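Local atomic coordinates of D7 protein (Anopheles stephensi, PDB entry 3NHI), a protein that binds and sequesters host cysteinyl leukotrienes, and binds thromboxane A2 analogues, as a salivary protein that modulates the mosquito's blood feeding. Residues 33-36 against 41-44; 13-18 against 57-62; 140-145 against 149-154; 258-263 against 268-273. All coordinates share one frame; numbering follows the deposited sequence.

Contact 1: 33-36 against 41-44. With EAH ((5S,7E,9E,11Z,14Z)-5-hydroxyicosa-7,9,11,14-tetraenoic acid), chain B.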
# COMPACT_ATOMS: atom_id res chain seq x y z
N MET A 33 17.20 -7.60 0.93
CA MET A 33 16.63 -6.53 1.75
C MET A 33 17.68 -5.51 2.19
O MET A 33 17.42 -4.31 2.16
CB MET A 33 15.85 -7.08 2.95
CG MET A 33 15.02 -6.01 3.65
SD MET A 33 13.61 -6.62 4.57
CE MET A 33 14.42 -7.67 5.78
N THR A 34 18.88 -5.97 2.56
CA THR A 34 19.97 -5.08 2.97
C THR A 34 20.37 -4.11 1.86
O THR A 34 20.55 -2.91 2.10
CB THR A 34 21.21 -5.87 3.45
OG1 THR A 34 20.84 -6.77 4.49
CG2 THR A 34 22.31 -4.94 3.96
N LEU A 35 20.50 -4.63 0.65
CA LEU A 35 20.85 -3.80 -0.50
C LEU A 35 19.71 -2.84 -0.86
O LEU A 35 19.94 -1.65 -1.07
CB LEU A 35 21.24 -4.67 -1.71
CG LEU A 35 22.65 -5.29 -1.64
CD1 LEU A 35 22.77 -6.48 -2.58
CD2 LEU A 35 23.73 -4.25 -1.94
N TRP A 36 18.49 -3.36 -0.92
CA TRP A 36 17.35 -2.54 -1.30
C TRP A 36 17.02 -1.48 -0.25
O TRP A 36 16.63 -0.37 -0.61
CB TRP A 36 16.11 -3.39 -1.62
CG TRP A 36 16.29 -4.40 -2.72
CD1 TRP A 36 17.34 -4.49 -3.60
CD2 TRP A 36 15.37 -5.44 -3.08
NE1 TRP A 36 17.14 -5.54 -4.47
CE2 TRP A 36 15.94 -6.14 -4.17
CE3 TRP A 36 14.13 -5.85 -2.57
CZ2 TRP A 36 15.30 -7.22 -4.77
CZ3 TRP A 36 13.50 -6.94 -3.17
CH2 TRP A 36 14.08 -7.61 -4.26
N LEU A 41 20.25 -0.69 -6.29
CA LEU A 41 19.58 -1.57 -7.25
C LEU A 41 20.50 -2.74 -7.62
O LEU A 41 20.94 -2.87 -8.77
CB LEU A 41 19.07 -0.80 -8.47
CG LEU A 41 17.87 0.12 -8.24
CD1 LEU A 41 17.52 0.84 -9.53
CD2 LEU A 41 16.68 -0.69 -7.74
N GLU A 42 20.77 -3.56 -6.62
CA GLU A 42 21.70 -4.67 -6.69
C GLU A 42 21.11 -5.83 -5.89
O GLU A 42 20.28 -5.61 -5.00
CB GLU A 42 23.05 -4.27 -6.08
CG GLU A 42 23.76 -3.10 -6.75
CD GLU A 42 24.88 -2.54 -5.89
OE1 GLU A 42 25.68 -3.33 -5.35
OE2 GLU A 42 24.96 -1.31 -5.76
N PRO A 43 21.52 -7.08 -6.21
CA PRO A 43 22.41 -7.45 -7.31
C PRO A 43 21.73 -7.32 -8.67
O PRO A 43 20.52 -7.13 -8.74
CB PRO A 43 22.71 -8.93 -7.02
CG PRO A 43 21.56 -9.41 -6.27
CD PRO A 43 21.10 -8.25 -5.42
N ASN A 44 22.52 -7.42 -9.73
CA ASN A 44 22.02 -7.32 -11.09
C ASN A 44 21.45 -8.66 -11.55
O ASN A 44 22.07 -9.39 -12.34
CB ASN A 44 23.13 -6.81 -12.02
CG ASN A 44 22.69 -6.65 -13.46
OD1 ASN A 44 21.50 -6.54 -13.77
ND2 ASN A 44 23.66 -6.62 -14.37
O1 EAH B . 9.01 5.78 6.77
C1 EAH B . 9.76 5.12 6.01
O2 EAH B . 10.17 3.96 6.29
C2 EAH B . 10.17 5.74 4.69
C3 EAH B . 11.34 4.97 4.06
C4 EAH B . 10.84 3.92 3.07
C5 EAH B . 12.01 3.15 2.49
O3 EAH B . 12.68 3.95 1.65
C6 EAH B . 11.52 1.91 1.75
C7 EAH B . 12.65 1.21 1.02
C8 EAH B . 12.52 1.41 -0.47
C9 EAH B . 13.72 0.93 -1.14
C10 EAH B . 13.71 1.25 -2.43
C11 EAH B . 14.94 0.75 -3.05
C12 EAH B . 15.27 0.98 -4.32
C13 EAH B . 14.42 1.78 -5.28
C14 EAH B . 13.56 0.80 -6.06
C15 EAH B . 13.33 0.88 -7.37
C16 EAH B . 13.88 1.98 -8.25
C17 EAH B . 12.79 3.01 -8.48
C18 EAH B . 12.91 4.16 -7.49
C19 EAH B . 12.14 5.37 -7.98
C20 EAH B . 12.17 6.48 -6.95
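Leu35 lies over the backbone of Glu42 and reaches the ring of Pro43. Its CB is 3.6 Å from Glu42 O, and Pro43, joined to Glu42 by a cis peptide bond, offers its CD to Leu35 CD1 at 3.7 Å. The other methyl, CD2, rests beside the acidic side chain, 4.0 Å from Glu42 OE1, where the two side chains cross at about a right angle. That carboxylate is salt-bridged to Arg40; the methyl only packs beside it.

Trp36 comes to the same carbonyl from another direction. With CG anti to its own carbonyl carbon (chi1 -59°), the indole presents its NE1 edge to the loop, and Glu42 O lies near the ring plane. NE1 to Glu42 O is 3.2 Å, but the N-H...O angle of 122° makes this a weak, bent hydrogen bond; Thr48 OG1 is a second weak partner of NE1.

Both segments also line the pocket for the bound hydroxyeicosatetraenoic acid. Leu41 CD2 is 3.7 Å from C15 of the lipid, while Trp36 meets C11 through its backbone O at 3.2 Å. Trp36 is also part of the thromboxane A2 site. The contact folds the loop 41-44 back on helix 28-37 just before helix 46-58, whose Tyr51 stacks on Trp36, while helix 109-130 receives Leu41.

Contact 2: 13-18 against 57-62; sequences YVYKRC and TGLQIY. With EAH ((5S,7E,9E,11Z,14Z)-5-hydroxyicosa-7,9,11,14-tetraenoic acid), chain B.
Val14 presses both its methyls against the backbone of Gly58, and this is the tight part of the contact. CG2 is 3.4 Å from Gly58 O, and CG1 is 3.7 Å from Gly58 CA. A residue without a side chain lets the helices come this close, with Val14 CA and Gly58 CA only 5.3 Å apart. Val14 CG1 also touches Leu59 CD2 at 4.1 Å.

Gly58 belongs to the last turn of helix 46-58, which ends in a Schellman motif at Gln60. Helices 8-22 and 46-58 are further tied by the Cys18-Cys54 disulfide, a covalent link between helices as in classical insect odorant-binding proteins.

Towards the lipid the two segments meet more loosely. Tyr15, with CG anti to its carbonyl carbon (chi1 -56°), turns one ring face to the ligand, with C8 of the fatty acid over it, and the lipid's C6 is 3.7 Å from Tyr15 CD2. At the far end Tyr15 OH is 3.8 Å from Leu59 CD1, a packing contact; the hydroxyl's hydrogen bond goes to Tyr131 O. Leu59 CD1 in addition meets the lipid's terminal carbon C20 at 3.6 Å, and Ile61 CD1 touches the neighbouring C19.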
# COMPACT_ATOMS: atom_id res chain seq x y z
N TYR A 13 3.37 2.30 0.98
CA TYR A 13 2.60 1.16 0.50
C TYR A 13 3.27 0.50 -0.70
O TYR A 13 3.43 -0.73 -0.74
CB TYR A 13 1.16 1.57 0.14
CG TYR A 13 0.35 0.38 -0.33
CD1 TYR A 13 -0.39 -0.38 0.57
CD2 TYR A 13 0.37 0.00 -1.68
CE1 TYR A 13 -1.09 -1.50 0.14
CE2 TYR A 13 -0.32 -1.11 -2.11
CZ TYR A 13 -1.06 -1.85 -1.20
OH TYR A 13 -1.76 -2.96 -1.64
N VAL A 14 3.68 1.31 -1.67
CA VAL A 14 4.40 0.80 -2.84
C VAL A 14 5.67 0.06 -2.44
O VAL A 14 5.91 -1.06 -2.88
CB VAL A 14 4.70 1.92 -3.84
CG1 VAL A 14 5.69 1.44 -4.91
CG2 VAL A 14 3.41 2.42 -4.47
N TYR A 15 6.49 0.68 -1.60
CA TYR A 15 7.74 0.03 -1.21
C TYR A 15 7.48 -1.31 -0.53
O TYR A 15 8.08 -2.32 -0.89
CB TYR A 15 8.61 0.93 -0.31
CG TYR A 15 8.94 2.29 -0.91
CD1 TYR A 15 9.42 2.39 -2.23
CD2 TYR A 15 8.79 3.45 -0.17
CE1 TYR A 15 9.72 3.63 -2.78
CE2 TYR A 15 9.09 4.70 -0.72
CZ TYR A 15 9.56 4.77 -2.03
OH TYR A 15 9.85 5.98 -2.61
N LYS A 16 6.56 -1.33 0.44
CA LYS A 16 6.36 -2.54 1.23
C LYS A 16 5.69 -3.64 0.42
O LYS A 16 6.06 -4.80 0.55
CB LYS A 16 5.62 -2.25 2.54
CG LYS A 16 4.13 -1.89 2.42
CD LYS A 16 3.21 -3.06 2.75
CE LYS A 16 1.74 -2.61 2.77
NZ LYS A 16 0.84 -3.72 3.18
N ARG A 17 4.73 -3.28 -0.44
CA ARG A 17 4.09 -4.28 -1.28
C ARG A 17 5.07 -4.87 -2.28
O ARG A 17 5.06 -6.07 -2.54
CB ARG A 17 2.83 -3.71 -1.96
CG ARG A 17 2.18 -4.65 -2.97
CD ARG A 17 1.80 -6.01 -2.37
NE ARG A 17 0.99 -6.76 -3.33
CZ ARG A 17 -0.34 -6.75 -3.36
NH1 ARG A 17 -1.03 -6.04 -2.48
NH2 ARG A 17 -0.97 -7.45 -4.29
N CYS A 18 5.95 -4.03 -2.83
CA CYS A 18 6.97 -4.54 -3.74
C CYS A 18 7.96 -5.45 -3.02
O CYS A 18 8.36 -6.47 -3.59
CB CYS A 18 7.67 -3.40 -4.48
SG CYS A 18 6.62 -2.56 -5.68
N THR A 57 6.51 1.19 -11.27
CA THR A 57 5.09 1.13 -11.59
C THR A 57 4.25 1.70 -10.45
O THR A 57 3.36 2.50 -10.68
CB THR A 57 4.68 -0.32 -11.90
OG1 THR A 57 5.45 -0.77 -13.02
CG2 THR A 57 3.18 -0.43 -12.22
N GLY A 58 4.55 1.29 -9.22
CA GLY A 58 3.78 1.74 -8.06
C GLY A 58 3.88 3.24 -7.83
O GLY A 58 2.89 3.89 -7.48
N LEU A 59 5.08 3.80 -8.00
CA LEU A 59 5.25 5.25 -7.87
C LEU A 59 4.75 6.00 -9.10
O LEU A 59 4.74 7.23 -9.12
CB LEU A 59 6.71 5.60 -7.58
CG LEU A 59 7.32 5.03 -6.29
CD1 LEU A 59 8.76 5.49 -6.19
CD2 LEU A 59 6.55 5.46 -5.04
N GLN A 60 4.37 5.24 -10.13
CA GLN A 60 3.74 5.77 -11.35
C GLN A 60 4.72 6.59 -12.19
O GLN A 60 4.32 7.41 -13.03
CB GLN A 60 2.41 6.49 -11.00
CG GLN A 60 1.43 5.51 -10.32
CD GLN A 60 0.25 6.18 -9.64
OE1 GLN A 60 -0.06 7.33 -9.89
NE2 GLN A 60 -0.41 5.44 -8.74
N ILE A 61 6.00 6.33 -11.97
CA ILE A 61 7.07 6.84 -12.83
C ILE A 61 7.04 6.13 -14.19
O ILE A 61 7.32 6.74 -15.23
CB ILE A 61 8.44 6.66 -12.12
CG1 ILE A 61 8.48 7.47 -10.82
CG2 ILE A 61 9.61 7.05 -13.02
CD1 ILE A 61 9.68 7.15 -9.94
N TYR A 62 6.70 4.84 -14.17
CA TYR A 62 6.47 4.06 -15.38
C TYR A 62 4.98 3.75 -15.49
O TYR A 62 4.36 3.29 -14.53
CB TYR A 62 7.26 2.74 -15.30
CG TYR A 62 6.91 1.77 -16.40
CD1 TYR A 62 7.34 1.99 -17.71
CD2 TYR A 62 6.17 0.61 -16.14
CE1 TYR A 62 7.03 1.10 -18.73
CE2 TYR A 62 5.86 -0.29 -17.14
CZ TYR A 62 6.29 -0.04 -18.43
OH TYR A 62 5.97 -0.94 -19.42
O1 EAH B . 9.01 5.78 6.77
C1 EAH B . 9.76 5.12 6.01
O2 EAH B . 10.17 3.96 6.29
C2 EAH B . 10.17 5.74 4.69
C3 EAH B . 11.34 4.97 4.06
C4 EAH B . 10.84 3.92 3.07
C5 EAH B . 12.01 3.15 2.49
O3 EAH B . 12.68 3.95 1.65
C6 EAH B . 11.52 1.91 1.75
C7 EAH B . 12.65 1.21 1.02
C8 EAH B . 12.52 1.41 -0.47
C9 EAH B . 13.72 0.93 -1.14
C10 EAH B . 13.71 1.25 -2.43
C11 EAH B . 14.94 0.75 -3.05
C12 EAH B . 15.27 0.98 -4.32
C13 EAH B . 14.42 1.78 -5.28
C14 EAH B . 13.56 0.80 -6.06
C15 EAH B . 13.33 0.88 -7.37
C16 EAH B . 13.88 1.98 -8.25
C17 EAH B . 12.79 3.01 -8.48
C18 EAH B . 12.91 4.16 -7.49
C19 EAH B . 12.14 5.37 -7.98
C20 EAH B . 12.17 6.48 -6.95

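Contact 3: 140-145 against 149-154; sequences KIYAAM and KQKGES. With EAH ((5S,7E,9E,11Z,14Z)-5-hydroxyicosa-7,9,11,14-tetraenoic acid), chain B.
Tyr142 reaches from helix 135-144 to the loop 149-154, its ring and the side chain of Gln150 sliding past each other in opposite directions. Gln150 is folded at chi2 (-82°), which brings its amide back against CB and the near end of the ring: OE1 is 3.4 Å from Tyr142 CB and NE2 is 3.7 Å from Tyr142 CD1. Ring and amide planes are 73° apart. The amide NE2 is hydrogen-bonded to Ile148 O, which helps to fix its rotation.

Further out, Tyr142 CE1 approaches Lys149 O, and a water spans the gap, hydrogen-bonded to Tyr142 OH and donating to Lys149 O. Lys149 curls its own chain back within the loop. Its NZ meets Glu153 O at 2.8 Å and Gln150 O from above the carbonyl plane, on the face opposite Glu153 N, bonding the carbonyls at both ends of the type II turn 150-153; Ser265 O is a third acceptor for Lys149 NZ.

Lys151 crosses the tyrosine at about a right angle, CG 4.0 Å from Tyr142 OH, then bends at chi3 (81°) toward the lipid. Its NZ gives a 2.9 Å hydrogen bond to carboxylate O1 and a weaker one to O2. Lys151 also binds leukotriene C4 and thromboxane A2. The pairing of opposite charges probably favours an ionised lipid carboxylate.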
# COMPACT_ATOMS: atom_id res chain seq x y z
N LYS A 140 8.58 14.23 8.12
CA LYS A 140 8.21 15.63 7.93
C LYS A 140 6.89 15.75 7.18
O LYS A 140 6.10 16.65 7.47
CB LYS A 140 9.29 16.41 7.16
CG LYS A 140 10.59 16.59 7.92
CD LYS A 140 11.60 17.39 7.12
CE LYS A 140 12.90 17.53 7.90
NZ LYS A 140 13.82 18.54 7.31
N ILE A 141 6.65 14.86 6.23
CA ILE A 141 5.39 14.83 5.50
C ILE A 141 4.22 14.51 6.44
O ILE A 141 3.22 15.22 6.44
CB ILE A 141 5.43 13.82 4.31
CG1 ILE A 141 6.61 14.11 3.36
CG2 ILE A 141 4.06 13.77 3.58
CD1 ILE A 141 6.50 15.38 2.53
N TYR A 142 4.36 13.46 7.26
CA TYR A 142 3.29 13.11 8.20
C TYR A 142 3.02 14.25 9.18
O TYR A 142 1.86 14.56 9.46
CB TYR A 142 3.63 11.86 9.00
CG TYR A 142 3.72 10.59 8.19
CD1 TYR A 142 2.60 10.03 7.56
CD2 TYR A 142 4.93 9.91 8.07
CE1 TYR A 142 2.69 8.85 6.83
CE2 TYR A 142 5.05 8.73 7.34
CZ TYR A 142 3.92 8.21 6.72
OH TYR A 142 4.02 7.04 5.99
N ALA A 143 4.09 14.90 9.65
CA ALA A 143 3.94 16.00 10.60
C ALA A 143 3.19 17.19 10.00
O ALA A 143 2.39 17.83 10.67
CB ALA A 143 5.32 16.43 11.13
N ALA A 144 3.45 17.47 8.72
CA ALA A 144 2.81 18.58 8.02
C ALA A 144 1.40 18.25 7.55
O ALA A 144 0.60 19.16 7.29
CB ALA A 144 3.66 19.02 6.84
N MET A 145 1.09 16.96 7.43
CA MET A 145 -0.16 16.50 6.84
C MET A 145 -0.83 15.45 7.73
O MET A 145 -0.75 14.25 7.47
CB MET A 145 0.09 15.98 5.42
CG MET A 145 0.47 17.09 4.44
SD MET A 145 1.01 16.54 2.81
CE MET A 145 -0.42 15.65 2.21
N LYS A 149 -2.78 8.64 6.96
CA LYS A 149 -2.64 7.54 7.93
C LYS A 149 -1.17 7.38 8.32
O LYS A 149 -0.29 7.27 7.47
CB LYS A 149 -3.18 6.22 7.36
CG LYS A 149 -3.15 5.07 8.38
CD LYS A 149 -3.07 3.70 7.73
CE LYS A 149 -1.67 3.37 7.25
NZ LYS A 149 -0.79 2.94 8.39
N GLN A 150 -0.92 7.37 9.63
CA GLN A 150 0.44 7.34 10.14
C GLN A 150 0.95 5.91 10.24
O GLN A 150 0.17 4.95 10.26
CB GLN A 150 0.49 8.02 11.50
CG GLN A 150 -0.23 9.38 11.54
CD GLN A 150 0.61 10.54 11.01
OE1 GLN A 150 1.69 10.82 11.53
NE2 GLN A 150 0.09 11.24 9.99
N LYS A 151 2.27 5.76 10.31
CA LYS A 151 2.85 4.46 10.65
C LYS A 151 2.42 4.12 12.07
O LYS A 151 2.43 4.99 12.95
CB LYS A 151 4.37 4.50 10.57
CG LYS A 151 4.90 4.79 9.17
CD LYS A 151 6.39 5.13 9.17
CE LYS A 151 7.25 3.89 9.24
NZ LYS A 151 8.70 4.22 9.15
N GLY A 152 2.05 2.87 12.29
CA GLY A 152 1.61 2.39 13.60
C GLY A 152 0.11 2.52 13.81
O GLY A 152 -0.42 2.05 14.82
N GLU A 153 -0.57 3.15 12.86
CA GLU A 153 -2.02 3.37 12.93
C GLU A 153 -2.66 2.48 11.88
O GLU A 153 -2.28 2.54 10.71
CB GLU A 153 -2.33 4.84 12.64
CG GLU A 153 -3.81 5.20 12.61
CD GLU A 153 -4.05 6.67 12.26
OE1 GLU A 153 -3.21 7.28 11.56
OE2 GLU A 153 -5.09 7.22 12.66
N SER A 154 -3.64 1.66 12.27
CA SER A 154 -4.30 0.81 11.26
C SER A 154 -5.25 1.65 10.42
O SER A 154 -5.73 2.70 10.86
CB SER A 154 -5.06 -0.35 11.91
OG SER A 154 -6.18 0.12 12.67
O1 EAH B . 9.01 5.78 6.77
C1 EAH B . 9.76 5.12 6.01
O2 EAH B . 10.17 3.96 6.29
C2 EAH B . 10.17 5.74 4.69
C3 EAH B . 11.34 4.97 4.06
C4 EAH B . 10.84 3.92 3.07
C5 EAH B . 12.01 3.15 2.49
O3 EAH B . 12.68 3.95 1.65
C6 EAH B . 11.52 1.91 1.75
C7 EAH B . 12.65 1.21 1.02
C8 EAH B . 12.52 1.41 -0.47
C9 EAH B . 13.72 0.93 -1.14
C10 EAH B . 13.71 1.25 -2.43
C11 EAH B . 14.94 0.75 -3.05
C12 EAH B . 15.27 0.98 -4.32
C13 EAH B . 14.42 1.78 -5.28
C14 EAH B . 13.56 0.80 -6.06
C15 EAH B . 13.33 0.88 -7.37
C16 EAH B . 13.88 1.98 -8.25
C17 EAH B . 12.79 3.01 -8.48
C18 EAH B . 12.91 4.16 -7.49
C19 EAH B . 12.14 5.37 -7.98
C20 EAH B . 12.17 6.48 -6.95
O HOH W 1 1.79 5.45 6.68

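Contact 4: 258-263 against 268-273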
# COMPACT_ATOMS: atom_id res chain seq x y z
N PHE A 258 -9.46 -10.13 7.53
CA PHE A 258 -9.62 -8.68 7.66
C PHE A 258 -8.89 -8.18 8.92
O PHE A 258 -8.26 -7.11 8.88
CB PHE A 258 -11.11 -8.39 7.73
CG PHE A 258 -11.53 -6.98 7.39
CD1 PHE A 258 -11.24 -6.38 6.16
CD2 PHE A 258 -12.34 -6.31 8.29
CE1 PHE A 258 -11.73 -5.09 5.86
CE2 PHE A 258 -12.83 -5.04 8.01
CZ PHE A 258 -12.54 -4.42 6.79
N ASP A 259 -8.95 -8.95 10.01
CA ASP A 259 -8.23 -8.60 11.23
C ASP A 259 -6.72 -8.66 11.00
O ASP A 259 -5.99 -7.78 11.46
CB ASP A 259 -8.58 -9.56 12.39
CG ASP A 259 -10.02 -9.42 12.88
OD1 ASP A 259 -10.70 -8.43 12.54
OD2 ASP A 259 -10.44 -10.30 13.66
N PHE A 260 -6.26 -9.67 10.26
CA PHE A 260 -4.82 -9.75 9.96
C PHE A 260 -4.39 -8.56 9.12
O PHE A 260 -3.34 -7.96 9.36
CB PHE A 260 -4.48 -11.08 9.28
CG PHE A 260 -3.00 -11.31 9.09
CD1 PHE A 260 -2.07 -10.97 10.07
CD2 PHE A 260 -2.54 -11.93 7.94
CE1 PHE A 260 -0.70 -11.22 9.90
CE2 PHE A 260 -1.18 -12.20 7.76
CZ PHE A 260 -0.26 -11.85 8.74
N HIS A 261 -5.23 -8.18 8.14
CA HIS A 261 -4.90 -6.99 7.36
C HIS A 261 -4.97 -5.72 8.21
O HIS A 261 -4.17 -4.80 7.99
CB HIS A 261 -5.73 -6.88 6.08
CG HIS A 261 -5.04 -6.10 4.99
ND1 HIS A 261 -5.42 -6.21 3.67
CD2 HIS A 261 -4.00 -5.23 5.01
CE1 HIS A 261 -4.65 -5.43 2.93
NE2 HIS A 261 -3.78 -4.82 3.72
N GLU A 262 -5.86 -5.66 9.20
CA GLU A 262 -5.80 -4.51 10.11
C GLU A 262 -4.40 -4.37 10.72
O GLU A 262 -3.79 -3.28 10.67
CB GLU A 262 -6.86 -4.54 11.21
CG GLU A 262 -6.70 -3.27 12.03
CD GLU A 262 -7.70 -3.06 13.15
OE1 GLU A 262 -8.50 -3.97 13.45
OE2 GLU A 262 -7.65 -1.96 13.74
N LEU A 263 -3.87 -5.46 11.26
CA LEU A 263 -2.53 -5.45 11.81
C LEU A 263 -1.49 -5.01 10.79
O LEU A 263 -0.67 -4.13 11.07
CB LEU A 263 -2.17 -6.84 12.37
CG LEU A 263 -0.73 -7.04 12.83
CD1 LEU A 263 -0.30 -6.01 13.90
CD2 LEU A 263 -0.60 -8.45 13.34
N TYR A 268 3.49 -1.55 8.17
CA TYR A 268 3.79 -1.89 6.78
C TYR A 268 5.01 -2.80 6.63
O TYR A 268 5.19 -3.43 5.59
CB TYR A 268 3.93 -0.62 5.94
CG TYR A 268 2.62 -0.00 5.46
CD1 TYR A 268 1.39 -0.36 6.03
CD2 TYR A 268 2.62 0.95 4.44
CE1 TYR A 268 0.21 0.22 5.59
CE2 TYR A 268 1.44 1.55 4.00
CZ TYR A 268 0.23 1.17 4.57
OH TYR A 268 -0.97 1.72 4.16
N ALA A 269 5.82 -2.91 7.69
CA ALA A 269 6.99 -3.79 7.66
C ALA A 269 6.69 -5.20 8.15
O ALA A 269 7.57 -6.06 8.16
CB ALA A 269 8.14 -3.18 8.46
N TYR A 270 5.44 -5.46 8.54
CA TYR A 270 5.09 -6.70 9.24
C TYR A 270 5.58 -7.99 8.58
O TYR A 270 6.13 -8.86 9.26
CB TYR A 270 3.58 -6.79 9.50
CG TYR A 270 3.25 -7.91 10.46
CD1 TYR A 270 3.30 -7.70 11.83
CD2 TYR A 270 2.92 -9.19 9.99
CE1 TYR A 270 3.03 -8.73 12.72
CE2 TYR A 270 2.64 -10.22 10.87
CZ TYR A 270 2.69 -9.98 12.23
OH TYR A 270 2.42 -11.00 13.11
N LEU A 271 5.37 -8.13 7.27
CA LEU A 271 5.72 -9.36 6.56
C LEU A 271 7.16 -9.38 6.05
O LEU A 271 7.61 -10.40 5.51
CB LEU A 271 4.76 -9.60 5.39
CG LEU A 271 3.29 -9.88 5.71
CD1 LEU A 271 2.47 -10.01 4.43
CD2 LEU A 271 3.13 -11.15 6.54
N LEU A 272 7.89 -8.28 6.22
CA LEU A 272 9.13 -8.06 5.46
C LEU A 272 10.36 -8.87 5.87
O LEU A 272 11.23 -9.11 5.04
CB LEU A 272 9.44 -6.56 5.34
CG LEU A 272 8.35 -5.69 4.70
CD1 LEU A 272 8.88 -4.32 4.30
CD2 LEU A 272 7.68 -6.36 3.50
N ARG A 273 10.42 -9.29 7.14
CA ARG A 273 11.52 -10.15 7.62
C ARG A 273 11.19 -11.64 7.43
O ARG A 273 10.05 -12.01 7.13
CB ARG A 273 11.84 -9.88 9.09
CG ARG A 273 11.87 -8.40 9.48
CD ARG A 273 13.22 -7.75 9.23
NE ARG A 273 14.23 -8.18 10.21
CZ ARG A 273 15.29 -8.93 9.92
NH1 ARG A 273 15.52 -9.34 8.68
NH2 ARG A 273 16.14 -9.26 10.89
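Tyr270 meets Phe260 and Leu263 in a buried helix-to-loop contact of this all-helical fold: the chain leaves helix 251-266 and enters a type I turn at 269-272, whose second residue, Tyr270, lays its ring back against the helix.

The ring is carried toward the helix because CG stands opposite the backbone N (chi1 -168°). The bond into CB already points at the helix, but the touching begins in the ring. On one edge CD2 is 4.2 Å from Phe260 CE1, and the next atom, CE2, closes on that same carbon to 3.6 Å. The two rings stand at 83° with centroids 5.8 Å apart, an oblique pairing in which Tyr270 CE2 lies near the plane of the Phe260 ring. Along its other side the ring turns a face to Leu263: Tyr270 CE1 is 3.7 Å from Leu263 CD2, which sits off-centre in a CH-pi contact, while CZ and then OH pass the same methyl.

Helix 280-288 flanks the group through Val283 on Phe260 and Glu286 on both Leu263 and Tyr270. Leu271, next along the turn, also touches Glu20 of helix 8-22, and its CD2 packs on Phe260 CZ at 4.1 Å.

Contacts 1, 2 and 3 all touch the bound lipid. Contact 1 (33-36 with 41-44) lies, along the chain, between the two segments of contact 2, their centres 16 Å apart; contact 2 pairs helix 8-22 with the end of helix 46-58, and contact 1 uses helix 28-37 between them. Contact 3 follows later and meets the carboxylate end, its centre 27 Å from contact 1, so the pocket draws on distant stretches of sequence. Contact 4 comes last and does not reach the lipid, yet Tyr268 packs on Lys16, Leu272 meets Met33, and Glu262 probably hydrogen-bonds Ser154 of contact 3. Loop 268-273 thus packs the C-terminal part of the chain against helices 8-22 and 28-37, which border the pocket.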